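PDB 4WES: nitrogenase molybdenum-iron protein alpha chain from Clostridium pasteurianum, which forms, with the beta chain, the dinitrogenase component of nitrogenase and carries the iron-molybdenum cofactor at which dinitrogen is reduced to ammonia. Local coordinates for residues 450-455 against 459-464. Numbering follows the deposited sequence.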
loop_
_atom_site.group_PDB
_atom_site.type_symbol
_atom_site.label_atom_id
_atom_site.label_comp_id
_atom_site.label_asym_id
_atom_site.label_seq_id
_atom_site.Cartn_x
_atom_site.Cartn_y
_atom_site.Cartn_z
ATOM N N GLU A 450 -33.692 16.595 6.034
ATOM C CA GLU A 450 -32.976 17.751 6.536
ATOM C C GLU A 450 -33.760 18.509 7.597
ATOM O O GLU A 450 -33.193 18.975 8.555
ATOM C CB GLU A 450 -32.596 18.663 5.406
ATOM C CG GLU A 450 -31.396 18.122 4.595
ATOM C CD GLU A 450 -30.602 19.257 3.986
ATOM O OE1 GLU A 450 -29.382 19.387 4.336
ATOM O OE2 GLU A 450 -31.230 20.038 3.197
ATOM N N VAL A 451 -35.081 18.603 7.435
ATOM C CA VAL A 451 -35.910 19.247 8.454
ATOM C C VAL A 451 -35.845 18.452 9.765
ATOM O O VAL A 451 -35.662 19.019 10.842
ATOM C CB VAL A 451 -37.361 19.457 7.996
ATOM C CG1 VAL A 451 -38.181 20.043 9.109
ATOM C CG2 VAL A 451 -37.405 20.373 6.785
ATOM N N VAL A 452 -35.988 17.122 9.680
ATOM C CA VAL A 452 -35.888 16.249 10.852
ATOM C C VAL A 452 -34.551 16.457 11.572
ATOM O O VAL A 452 -34.517 16.625 12.805
ATOM C CB VAL A 452 -36.056 14.791 10.466
ATOM C CG1 VAL A 452 -35.625 13.870 11.601
ATOM C CG2 VAL A 452 -37.500 14.521 10.034
ATOM N N LEU A 453 -33.454 16.438 10.819
ATOM C CA LEU A 453 -32.118 16.604 11.408
ATOM C C LEU A 453 -31.994 17.938 12.122
ATOM O O LEU A 453 -31.449 18.027 13.221
ATOM C CB LEU A 453 -31.055 16.463 10.336
ATOM C CG LEU A 453 -30.795 15.021 9.883
ATOM C CD1 LEU A 453 -30.122 14.989 8.531
ATOM C CD2 LEU A 453 -29.962 14.277 10.897
ATOM N N GLU A 454 -32.480 18.999 11.486
ATOM C CA GLU A 454 -32.344 20.351 12.047
ATOM C C GLU A 454 -33.190 20.524 13.296
ATOM O O GLU A 454 -32.760 21.126 14.295
ATOM C CB GLU A 454 -32.657 21.409 11.000
ATOM C CG GLU A 454 -32.420 22.833 11.540
ATOM C CD GLU A 454 -33.406 23.835 10.985
ATOM O OE1 GLU A 454 -33.058 24.544 10.014
ATOM O OE2 GLU A 454 -34.535 23.905 11.521
ATOM N N LYS A 455 -34.413 20.023 13.253
ATOM C CA LYS A 455 -35.373 20.247 14.345
ATOM C C LYS A 455 -35.103 19.351 15.523
ATOM O O LYS A 455 -35.206 19.775 16.665
ATOM C CB LYS A 455 -36.812 20.079 13.849
ATOM C CG LYS A 455 -37.221 21.134 12.818
ATOM C CD LYS A 455 -37.198 22.561 13.344
ATOM C CE LYS A 455 -37.623 23.534 12.255
ATOM N NZ LYS A 455 -37.474 24.950 12.657
ATOM N N ASP A 459 -29.039 11.914 17.845
ATOM C CA ASP A 459 -27.660 11.426 17.984
ATOM C C ASP A 459 -27.217 10.498 16.857
ATOM O O ASP A 459 -26.031 10.340 16.631
ATOM C CB ASP A 459 -27.492 10.700 19.302
ATOM C CG ASP A 459 -27.688 11.597 20.487
ATOM O OD1 ASP A 459 -26.803 12.422 20.739
ATOM O OD2 ASP A 459 -28.741 11.553 21.128
ATOM N N MET A 460 -28.173 9.847 16.213
ATOM C CA MET A 460 -27.849 8.901 15.168
ATOM C C MET A 460 -29.041 8.779 14.234
ATOM O O MET A 460 -30.185 8.900 14.645
ATOM C CB MET A 460 -27.476 7.545 15.783
ATOM C CG MET A 460 -28.614 6.851 16.501
ATOM S SD MET A 460 -28.156 5.565 17.662
ATOM C CE MET A 460 -27.807 6.573 19.097
ATOM N N PHE A 461 -28.756 8.481 12.955
ATOM C CA PHE A 461 -29.803 8.359 11.946
ATOM C C PHE A 461 -29.432 7.169 11.076
ATOM O O PHE A 461 -28.489 7.228 10.317
ATOM C CB PHE A 461 -29.949 9.665 11.148
ATOM C CG PHE A 461 -31.265 9.821 10.435
ATOM C CD1 PHE A 461 -31.995 10.998 10.554
ATOM C CD2 PHE A 461 -31.786 8.801 9.632
ATOM C CE1 PHE A 461 -33.192 11.130 9.924
ATOM C CE2 PHE A 461 -33.011 8.938 9.009
ATOM C CZ PHE A 461 -33.706 10.110 9.161
ATOM N N PHE A 462 -30.183 6.078 11.259
ATOM C CA PHE A 462 -29.933 4.835 10.513
ATOM C C PHE A 462 -30.631 4.917 9.160
ATOM O O PHE A 462 -31.828 5.199 9.106
ATOM C CB PHE A 462 -30.470 3.641 11.291
ATOM C CG PHE A 462 -29.814 3.402 12.614
ATOM C CD1 PHE A 462 -30.344 3.921 13.779
ATOM C CD2 PHE A 462 -28.668 2.661 12.693
ATOM C CE1 PHE A 462 -29.753 3.700 14.995
ATOM C CE2 PHE A 462 -28.060 2.433 13.914
ATOM C CZ PHE A 462 -28.579 2.965 15.064
ATOM N N ALA A 463 -29.904 4.584 8.089
ATOM C CA ALA A 463 -30.490 4.654 6.749
ATOM C C ALA A 463 -29.691 3.775 5.787
ATOM O O ALA A 463 -29.330 2.637 6.166
ATOM C CB ALA A 463 -30.649 6.125 6.305
ATOM N N GLY A 464 -29.429 4.243 4.592
ATOM C CA GLY A 464 -28.669 3.530 3.608
ATOM C C GLY A 464 -27.490 4.314 3.092
ATOM O O GLY A 464 -27.102 5.364 3.682
#
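Phe461 packs its ring against Val452 and Leu453, joining helix 446-456 to the strand that follows it, 460-462, in a helix-to-strand connection of an alpha/beta domain. Strand 460-462 lies beside and parallel to 338-343 in a mixed sheet, where Met460 and Phe462 share backbone hydrogen bonds with Cys340.

The apolar contact is small, burying 111 Å² in all, and one ring carries the strand's whole share. With CG anti to the backbone N (chi1 -160°), Phe461 reaches from the sheet toward the helix, where two successive residues receive neighbouring ring carbons. Leu453 lends its CD2 branch, 3.9 Å from CD1 of Phe461. The Val452 side chain crosses that of Phe461 at about a right angle. Cys340 of strand 338-343 packs against both Val452 and Phe461, and Ile9 of helix 5-10 adds to the packing on Val452.

Among the polar groups, Lys455 NZ and Glu454 OE2 form a salt bridge of 3.3 Å on the helix face turned from Phe461. Beyond the strand, Gly464 touches the homocitrate of the iron-molybdenum cofactor, and this homocitrate lies about 12 Å from the Phe461 side chain. At the Val452 end of the ring, CG1 of Val452 lies 4.0 Å from Phe461 CE1.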